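Local coordinates for metallo-beta-lactamase domain-containing protein (Enterococcus faecalis, PDB 2AZ4) that is of unknown function but carries a two-zinc metallo-beta-lactamase fold and may act as an RNA-binding exonuclease, at residues T187-H195 and S380-I391; A87-L95 and H167-L175. All coordinates share one frame; numbering follows the deposited sequence.

Interaction 1: residues T187-H195 and S380-I391; sequences TGDLRLHGH and SGHAIPEDLDKI. With ZN (zinc ion), chain C; ZN (zinc ion), chain D.
The imidazole of His193 meets the 380-391 segment with its edge. The backbone oxygen of His382 lies in the ring plane, 3.3 Å from His193 CE1, and a water lies in that plane beside ND1. One ring face is overlaid near its rim by CD of Arg191. The Arg191 guanidinium has Gly194 CA against one face, and Ser380 O lies at its edge. The His382 ring turns an edge to Asp189, whose OD2 is 3.1 Å from His382 CE1. The carboxylate and ring planes are 65° apart.

Ser380 O takes two bonds. Arg191 NH1 donates at 2.9 Å, from above the carbonyl plane, and His193 NE2 adds a weak bond. Arg191 runs straight out (chi2 177°, chi3 171°), which carries NH1 to Ser380. Asp166 and Glu237 hold the other guanidinium nitrogens by salt bridges. Ala383 N bonds weakly to Leu190 O at 2.8 Å. The edge water ties Leu192 N, His193 ND1 and Ile384 N to Asp387 OD2, to which it donates at 2.6 Å. Leu190 CD2 and Ile391 CD1 meet tip to tip at 4.1 Å, while Leu192 CD1 lies alongside Ile391 CG1, the side chains running opposite ways.

Asp189 OD2 bridges the two zinc ions, 2.4 Å (chain C) and 2.2 Å (chain D) away. The one N-H of His382 NE2 is shared weakly between two zinc-bound waters, and Glu216 is the residue's stronger polar partner. His382 is thus a second-shell residue beside a shared carboxylate oxygen. The two metals would probably draw negative charge from that oxygen and polarise the waters they bind.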
loop_
_atom_site.group_PDB
_atom_site.type_symbol
_atom_site.label_atom_id
_atom_site.label_comp_id
_atom_site.label_asym_id
_atom_site.label_seq_id
_atom_site.Cartn_x
_atom_site.Cartn_y
_atom_site.Cartn_z
ATOM N N THR A 187 2.332 11.792 -6.331
ATOM C CA THR A 187 3.153 11.378 -5.181
ATOM C C THR A 187 3.001 9.906 -4.810
ATOM O O THR A 187 3.892 9.329 -4.184
ATOM C CB THR A 187 2.849 12.212 -3.887
ATOM O OG1 THR A 187 1.474 12.053 -3.514
ATOM C CG2 THR A 187 3.164 13.669 -4.102
ATOM N N GLY A 188 1.864 9.323 -5.173
ATOM C CA GLY A 188 1.440 8.055 -4.599
ATOM C C GLY A 188 1.204 8.316 -3.126
ATOM O O GLY A 188 0.850 9.446 -2.737
ATOM N N ASP A 189 1.391 7.286 -2.310
ATOM C CA ASP A 189 1.399 7.420 -0.859
ATOM C C ASP A 189 2.831 7.542 -0.382
ATOM O O ASP A 189 3.705 6.866 -0.927
ATOM C CB ASP A 189 0.808 6.161 -0.231
ATOM C CG ASP A 189 -0.677 6.069 -0.370
ATOM O OD1 ASP A 189 -1.327 6.951 -0.977
ATOM O OD2 ASP A 189 -1.219 5.089 0.154
ATOM N N LEU A 190 3.067 8.373 0.646
ATOM C CA LEU A 190 4.422 8.659 1.130
ATOM C C LEU A 190 4.535 9.330 2.499
ATOM O O LEU A 190 3.585 9.885 3.021
ATOM C CB LEU A 190 5.252 9.482 0.146
ATOM C CG LEU A 190 4.809 10.705 -0.674
ATOM C CD1 LEU A 190 3.578 11.490 -0.239
ATOM C CD2 LEU A 190 5.974 11.607 -0.957
ATOM N N ARG A 191 5.738 9.291 3.052
ATOM C CA ARG A 191 5.992 9.816 4.404
ATOM C C ARG A 191 7.450 10.224 4.497
ATOM O O ARG A 191 8.225 9.980 3.566
ATOM C CB ARG A 191 5.661 8.746 5.465
ATOM C CG ARG A 191 6.515 7.474 5.322
ATOM C CD ARG A 191 6.231 6.454 6.424
ATOM N NE ARG A 191 6.885 5.174 6.163
ATOM C CZ ARG A 191 6.774 4.089 6.927
ATOM N NH1 ARG A 191 6.020 4.105 8.008
ATOM N NH2 ARG A 191 7.421 2.981 6.601
ATOM N N LEU A 192 7.823 10.819 5.628
ATOM C CA LEU A 192 9.194 11.243 5.881
ATOM C C LEU A 192 9.760 10.653 7.180
ATOM O O LEU A 192 10.842 11.069 7.637
ATOM C CB LEU A 192 9.244 12.782 5.956
ATOM C CG LEU A 192 9.341 13.547 4.619
ATOM C CD1 LEU A 192 9.236 15.053 4.839
ATOM C CD2 LEU A 192 10.664 13.207 3.921
ATOM N N HIS A 193 9.045 9.700 7.773
ATOM C CA HIS A 193 9.486 9.081 9.020
ATOM C C HIS A 193 9.678 7.547 8.932
ATOM O O HIS A 193 9.692 6.857 9.950
ATOM C CB HIS A 193 8.517 9.446 10.157
ATOM C CG HIS A 193 7.160 8.835 10.014
ATOM N ND1 HIS A 193 6.143 9.428 9.294
ATOM C CD2 HIS A 193 6.652 7.671 10.490
ATOM C CE1 HIS A 193 5.067 8.664 9.343
ATOM N NE2 HIS A 193 5.349 7.595 10.063
ATOM N N GLY A 194 9.816 7.015 7.724
ATOM C CA GLY A 194 9.932 5.557 7.531
ATOM C C GLY A 194 11.359 5.031 7.536
ATOM O O GLY A 194 12.252 5.626 8.148
ATOM N N HIS A 195 11.563 3.899 6.867
ATOM C CA HIS A 195 12.865 3.252 6.796
ATOM C C HIS A 195 13.838 4.058 5.948
ATOM O O HIS A 195 15.044 4.024 6.189
ATOM C CB HIS A 195 12.753 1.837 6.199
ATOM C CG HIS A 195 11.690 0.992 6.841
ATOM N ND1 HIS A 195 11.851 0.408 8.080
ATOM C CD2 HIS A 195 10.444 0.654 6.421
ATOM C CE1 HIS A 195 10.754 -0.265 8.388
ATOM N NE2 HIS A 195 9.879 -0.122 7.402
ATOM N N SER A 380 2.308 4.952 11.206
ATOM C CA SER A 380 1.628 5.249 9.956
ATOM C C SER A 380 2.553 5.195 8.747
ATOM O O SER A 380 3.688 5.661 8.784
ATOM C CB SER A 380 0.946 6.617 10.004
ATOM O OG SER A 380 0.255 6.832 8.781
ATOM N N GLY A 381 2.043 4.637 7.657
ATOM C CA GLY A 381 2.717 4.757 6.383
ATOM C C GLY A 381 2.626 6.145 5.737
ATOM O O GLY A 381 3.301 6.392 4.740
ATOM N N HIS A 382 1.795 7.040 6.296
ATOM C CA HIS A 382 1.495 8.344 5.672
ATOM C C HIS A 382 2.173 9.519 6.346
ATOM O O HIS A 382 2.407 9.495 7.561
ATOM C CB HIS A 382 -0.017 8.584 5.600
ATOM C CG HIS A 382 -0.725 7.603 4.722
ATOM N ND1 HIS A 382 -0.763 7.728 3.352
ATOM C CD2 HIS A 382 -1.397 6.464 5.017
ATOM C CE1 HIS A 382 -1.434 6.710 2.839
ATOM N NE2 HIS A 382 -1.843 5.937 3.828
ATOM N N ALA A 383 2.528 10.520 5.543
ATOM C CA ALA A 383 3.212 11.713 6.050
ATOM C C ALA A 383 2.326 12.341 7.105
ATOM O O ALA A 383 1.131 12.488 6.883
ATOM C CB ALA A 383 3.463 12.694 4.924
ATOM N N ILE A 384 2.887 12.678 8.261
ATOM C CA ILE A 384 2.097 13.371 9.277
ATOM C C ILE A 384 1.731 14.794 8.747
ATOM O O ILE A 384 2.371 15.278 7.818
ATOM C CB ILE A 384 2.837 13.416 10.638
ATOM C CG1 ILE A 384 4.080 14.301 10.546
ATOM C CG2 ILE A 384 3.200 11.994 11.084
ATOM C CD1 ILE A 384 4.886 14.437 11.878
ATOM N N PRO A 385 0.677 15.445 9.298
ATOM C CA PRO A 385 0.266 16.730 8.689
ATOM C C PRO A 385 1.436 17.708 8.479
ATOM O O PRO A 385 1.592 18.249 7.389
ATOM C CB PRO A 385 -0.762 17.271 9.684
ATOM C CG PRO A 385 -1.381 16.022 10.278
ATOM C CD PRO A 385 -0.202 15.065 10.422
ATOM N N GLU A 386 2.276 17.880 9.499
ATOM C CA GLU A 386 3.511 18.666 9.401
ATOM C C GLU A 386 4.383 18.304 8.206
ATOM O O GLU A 386 4.953 19.190 7.546
ATOM C CB GLU A 386 4.344 18.450 10.672
ATOM C CG GLU A 386 5.067 19.659 11.171
ATOM C CD GLU A 386 5.316 19.574 12.680
ATOM O OE1 GLU A 386 6.161 18.749 13.116
ATOM O OE2 GLU A 386 4.650 20.325 13.434
ATOM N N ASP A 387 4.520 17.004 7.937
ATOM C CA ASP A 387 5.446 16.551 6.905
ATOM C C ASP A 387 4.861 16.750 5.525
ATOM O O ASP A 387 5.585 16.918 4.577
ATOM C CB ASP A 387 5.880 15.093 7.154
ATOM C CG ASP A 387 6.819 14.975 8.367
ATOM O OD1 ASP A 387 7.260 16.038 8.850
ATOM O OD2 ASP A 387 7.109 13.850 8.846
ATOM N N LEU A 388 3.537 16.740 5.433
ATOM C CA LEU A 388 2.854 17.069 4.185
ATOM C C LEU A 388 3.204 18.493 3.757
ATOM O O LEU A 388 3.594 18.704 2.631
ATOM C CB LEU A 388 1.344 16.909 4.347
ATOM C CG LEU A 388 0.780 15.486 4.420
ATOM C CD1 LEU A 388 -0.686 15.495 4.834
ATOM C CD2 LEU A 388 0.965 14.732 3.096
ATOM N N ASP A 389 3.089 19.451 4.684
ATOM C CA ASP A 389 3.551 20.837 4.453
ATOM C C ASP A 389 5.033 20.929 4.117
ATOM O O ASP A 389 5.427 21.732 3.273
ATOM C CB ASP A 389 3.253 21.725 5.667
ATOM C CG ASP A 389 1.763 21.877 5.935
ATOM O OD1 ASP A 389 0.973 21.903 4.967
ATOM O OD2 ASP A 389 1.380 21.979 7.122
ATOM N N LYS A 390 5.872 20.113 4.762
ATOM C CA LYS A 390 7.292 20.145 4.445
ATOM C C LYS A 390 7.554 19.642 3.028
ATOM O O LYS A 390 8.428 20.158 2.341
ATOM C CB LYS A 390 8.129 19.360 5.461
ATOM C CG LYS A 390 8.381 20.098 6.756
ATOM C CD LYS A 390 8.687 19.142 7.924
ATOM C CE LYS A 390 8.618 19.920 9.253
ATOM N NZ LYS A 390 8.864 19.092 10.492
ATOM N N ILE A 391 6.789 18.646 2.589
ATOM C CA ILE A 391 6.995 18.084 1.251
ATOM C C ILE A 391 6.664 19.155 0.219
ATOM O O ILE A 391 7.431 19.376 -0.695
ATOM C CB ILE A 391 6.173 16.787 1.030
ATOM C CG1 ILE A 391 6.809 15.635 1.835
ATOM C CG2 ILE A 391 6.075 16.448 -0.465
ATOM C CD1 ILE A 391 5.897 14.391 2.053
HETATM ZN ZN ZN C . -0.517 2.902 0.823
HETATM ZN ZN ZN D . -3.390 4.636 -0.220
HETATM O O HOH W 1 6.018 11.764 7.863
HETATM O O HOH W 2 -1.620 3.300 2.677
HETATM O O HOH W 3 -3.797 4.830 2.077
HETATM O O HOH W 4 -2.781 2.519 0.560
#

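Interaction 2: residues A87-L95 and H167-L175; sequences AVFLSHAHL and HDAYGASAL. With ZN (zinc ion), chain C.
The zinc-binding loop after strand 85-89 meets the turn that leads into strand 173-179, and the two share one metal site. His92 NE2, His94 ND1 and His167 NE2 all bind the same zinc ion, the last at 2.2 Å. Asp189 and two waters complete its shell. The His167 ring turns its edge toward the face of His92, offset, with planes at 88°. CG of His167 stands anti to the backbone N (chi1 -175°), which brings NE2 to the metal. Its ND1 donates a hydrogen bond to Gly381 O. Ala169 CB lies over one face of His94 as a CH-pi contact, 3.8 Å from the ring centroid. The same methyl touches the edge of His92. A water at the edge of His94 accepts from NE2 and donates to Asp168 O.

His92 ND1 donates to Ser91 OG at 2.6 Å, nearly in the ring plane, which helps fix the ring's rotation. Ser91 O accepts from both Ser173 N (2.9 Å) and Ser173 OG (3.0 Å). Farther along, Leu175 CD1 packs on Phe89 CB. The sequence from His92 to His97 is the HxHxDH signature of the metallo-beta-lactamase fold, here joined by His167 from the loop before strand 173-179.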
loop_
_atom_site.group_PDB
_atom_site.type_symbol
_atom_site.label_atom_id
_atom_site.label_comp_id
_atom_site.label_asym_id
_atom_site.label_seq_id
_atom_site.Cartn_x
_atom_site.Cartn_y
_atom_site.Cartn_z
ATOM N N ALA A 87 -0.665 2.778 -21.283
ATOM C CA ALA A 87 0.026 2.039 -20.224
ATOM C C ALA A 87 -0.521 2.409 -18.868
ATOM O O ALA A 87 -1.082 3.503 -18.682
ATOM C CB ALA A 87 1.548 2.321 -20.263
ATOM N N VAL A 88 -0.313 1.517 -17.900
ATOM C CA VAL A 88 -0.823 1.749 -16.567
ATOM C C VAL A 88 0.353 1.604 -15.607
ATOM O O VAL A 88 1.190 0.724 -15.766
ATOM C CB VAL A 88 -2.012 0.788 -16.163
ATOM C CG1 VAL A 88 -2.444 0.995 -14.705
ATOM C CG2 VAL A 88 -3.221 0.957 -17.053
ATOM N N PHE A 89 0.386 2.471 -14.603
ATOM C CA PHE A 89 1.432 2.447 -13.591
ATOM C C PHE A 89 0.814 2.231 -12.236
ATOM O O PHE A 89 -0.319 2.692 -11.960
ATOM C CB PHE A 89 2.238 3.756 -13.624
ATOM C CG PHE A 89 2.986 3.957 -14.889
ATOM C CD1 PHE A 89 4.343 3.641 -14.964
ATOM C CD2 PHE A 89 2.349 4.450 -16.026
ATOM C CE1 PHE A 89 5.053 3.817 -16.166
ATOM C CE2 PHE A 89 3.041 4.620 -17.240
ATOM C CZ PHE A 89 4.394 4.289 -17.313
ATOM N N LEU A 90 1.565 1.560 -11.366
ATOM C CA LEU A 90 1.086 1.231 -10.040
ATOM C C LEU A 90 2.096 1.720 -8.994
ATOM O O LEU A 90 3.225 1.231 -8.938
ATOM C CB LEU A 90 0.877 -0.291 -9.978
ATOM C CG LEU A 90 0.424 -1.053 -8.764
ATOM C CD1 LEU A 90 -0.838 -0.456 -8.111
ATOM C CD2 LEU A 90 0.246 -2.546 -9.134
ATOM N N SER A 91 1.679 2.693 -8.188
ATOM C CA SER A 91 2.560 3.331 -7.229
ATOM C C SER A 91 3.089 2.315 -6.215
ATOM O O SER A 91 4.266 2.328 -5.903
ATOM C CB SER A 91 1.870 4.526 -6.522
ATOM O OG SER A 91 0.930 4.149 -5.513
ATOM N N HIS A 92 2.203 1.467 -5.701
ATOM C CA HIS A 92 2.555 0.443 -4.722
ATOM C C HIS A 92 1.454 -0.625 -4.590
ATOM O O HIS A 92 0.370 -0.503 -5.176
ATOM C CB HIS A 92 2.929 1.061 -3.356
ATOM C CG HIS A 92 1.798 1.775 -2.668
ATOM N ND1 HIS A 92 1.134 2.845 -3.229
ATOM C CD2 HIS A 92 1.230 1.582 -1.453
ATOM C CE1 HIS A 92 0.223 3.295 -2.383
ATOM N NE2 HIS A 92 0.246 2.534 -1.307
ATOM N N ALA A 93 1.729 -1.659 -3.796
ATOM C CA ALA A 93 0.892 -2.854 -3.708
ATOM C C ALA A 93 -0.442 -2.742 -2.938
ATOM O O ALA A 93 -1.361 -3.571 -3.141
ATOM C CB ALA A 93 1.712 -4.015 -3.161
ATOM N N HIS A 94 -0.553 -1.746 -2.068
ATOM C CA HIS A 94 -1.734 -1.622 -1.216
ATOM C C HIS A 94 -3.035 -1.764 -1.991
ATOM O O HIS A 94 -3.138 -1.331 -3.134
ATOM C CB HIS A 94 -1.685 -0.333 -0.369
ATOM C CG HIS A 94 -0.731 -0.424 0.781
ATOM N ND1 HIS A 94 -0.233 0.682 1.433
ATOM C CD2 HIS A 94 -0.198 -1.499 1.415
ATOM C CE1 HIS A 94 0.583 0.303 2.400
ATOM N NE2 HIS A 94 0.623 -1.017 2.413
ATOM N N LEU A 95 -4.014 -2.396 -1.356
ATOM C CA LEU A 95 -5.282 -2.766 -1.995
ATOM C C LEU A 95 -6.008 -1.597 -2.706
ATOM O O LEU A 95 -6.568 -1.768 -3.816
ATOM C CB LEU A 95 -6.207 -3.374 -0.923
ATOM C CG LEU A 95 -7.482 -4.108 -1.343
ATOM C CD1 LEU A 95 -7.166 -5.349 -2.205
ATOM C CD2 LEU A 95 -8.328 -4.478 -0.109
ATOM N N HIS A 167 7.342 4.710 2.183
ATOM C CA HIS A 167 5.954 4.367 2.559
ATOM C C HIS A 167 6.024 3.013 3.298
ATOM O O HIS A 167 7.046 2.337 3.258
ATOM C CB HIS A 167 5.055 4.340 1.301
ATOM C CG HIS A 167 3.592 4.124 1.579
ATOM N ND1 HIS A 167 2.900 4.811 2.551
ATOM C CD2 HIS A 167 2.684 3.319 0.974
ATOM C CE1 HIS A 167 1.639 4.407 2.566
ATOM N NE2 HIS A 167 1.476 3.513 1.610
ATOM N N ASP A 168 4.977 2.626 4.005
ATOM C CA ASP A 168 5.005 1.359 4.727
ATOM C C ASP A 168 4.791 0.142 3.811
ATOM O O ASP A 168 4.834 -0.977 4.300
ATOM C CB ASP A 168 4.042 1.356 5.937
ATOM C CG ASP A 168 2.601 1.584 5.543
ATOM O OD1 ASP A 168 2.384 2.037 4.415
ATOM O OD2 ASP A 168 1.664 1.311 6.349
ATOM N N ALA A 169 4.520 0.361 2.511
ATOM C CA ALA A 169 4.617 -0.708 1.512
ATOM C C ALA A 169 6.003 -0.604 0.905
ATOM O O ALA A 169 6.359 0.450 0.354
ATOM C CB ALA A 169 3.565 -0.571 0.396
ATOM N N TYR A 170 6.784 -1.669 1.021
ATOM C CA TYR A 170 8.091 -1.737 0.368
ATOM C C TYR A 170 7.897 -1.678 -1.152
ATOM O O TYR A 170 6.929 -2.215 -1.674
ATOM C CB TYR A 170 8.844 -3.011 0.782
ATOM C CG TYR A 170 10.299 -3.002 0.352
ATOM C CD1 TYR A 170 11.213 -2.122 0.943
ATOM C CD2 TYR A 170 10.756 -3.863 -0.648
ATOM C CE1 TYR A 170 12.556 -2.095 0.542
ATOM C CE2 TYR A 170 12.108 -3.843 -1.063
ATOM C CZ TYR A 170 12.985 -2.962 -0.459
ATOM O OH TYR A 170 14.311 -2.935 -0.842
ATOM N N GLY A 171 8.802 -0.988 -1.844
ATOM C CA GLY A 171 8.716 -0.793 -3.285
ATOM C C GLY A 171 7.799 0.318 -3.774
ATOM O O GLY A 171 7.510 0.421 -4.977
ATOM N N ALA A 172 7.348 1.156 -2.845
ATOM C CA ALA A 172 6.441 2.274 -3.129
ATOM C C ALA A 172 7.149 3.328 -3.954
ATOM O O ALA A 172 8.351 3.569 -3.755
ATOM C CB ALA A 172 5.919 2.898 -1.834
ATOM N N SER A 173 6.400 3.948 -4.876
ATOM C CA SER A 173 6.966 4.932 -5.795
ATOM C C SER A 173 6.022 6.109 -6.055
ATOM O O SER A 173 4.826 6.062 -5.693
ATOM C CB SER A 173 7.313 4.269 -7.119
ATOM O OG SER A 173 6.131 3.810 -7.759
ATOM N N ALA A 174 6.598 7.158 -6.644
ATOM C CA ALA A 174 5.899 8.326 -7.165
ATOM C C ALA A 174 6.219 8.404 -8.659
ATOM O O ALA A 174 7.154 7.738 -9.152
ATOM C CB ALA A 174 6.384 9.584 -6.451
ATOM N N LEU A 175 5.437 9.181 -9.401
ATOM C CA LEU A 175 5.644 9.255 -10.846
ATOM C C LEU A 175 5.972 10.688 -11.207
ATOM O O LEU A 175 5.303 11.618 -10.725
ATOM C CB LEU A 175 4.394 8.784 -11.605
ATOM C CG LEU A 175 3.783 7.420 -11.229
ATOM C CD1 LEU A 175 2.551 7.190 -12.076
ATOM C CD2 LEU A 175 4.802 6.250 -11.443
HETATM ZN ZN ZN C . -0.517 2.902 0.823
HETATM O O HOH W 5 6.064 0.772 -7.463
HETATM O O HOH W 6 4.532 -1.763 -3.087
HETATM O O HOH W 7 2.331 -2.164 4.443
HETATM O O HOH W 2 -1.620 3.300 2.677
HETATM O O HOH W 4 -2.781 2.519 0.560
#

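In the fold
Both segments of interaction 2 precede those of interaction 1 in sequence, so the two come in series along the chain. Their centres lie about 14 Å apart, yet they touch at one zinc ion and share two waters. Strand 85-89 belongs to one mixed sheet, while strands 173-179 and 182-186 lie in the other. The loops after strands 85-89 and 182-186 and the one leading into 173-179 meet at the two-zinc site. The 380-391 segment, a loop and the start of helix 385-395, comes from far along the sequence and adds a second shell. Asp96, His97 and His404 complete the second zinc site, so distant parts of the chain build one metal centre.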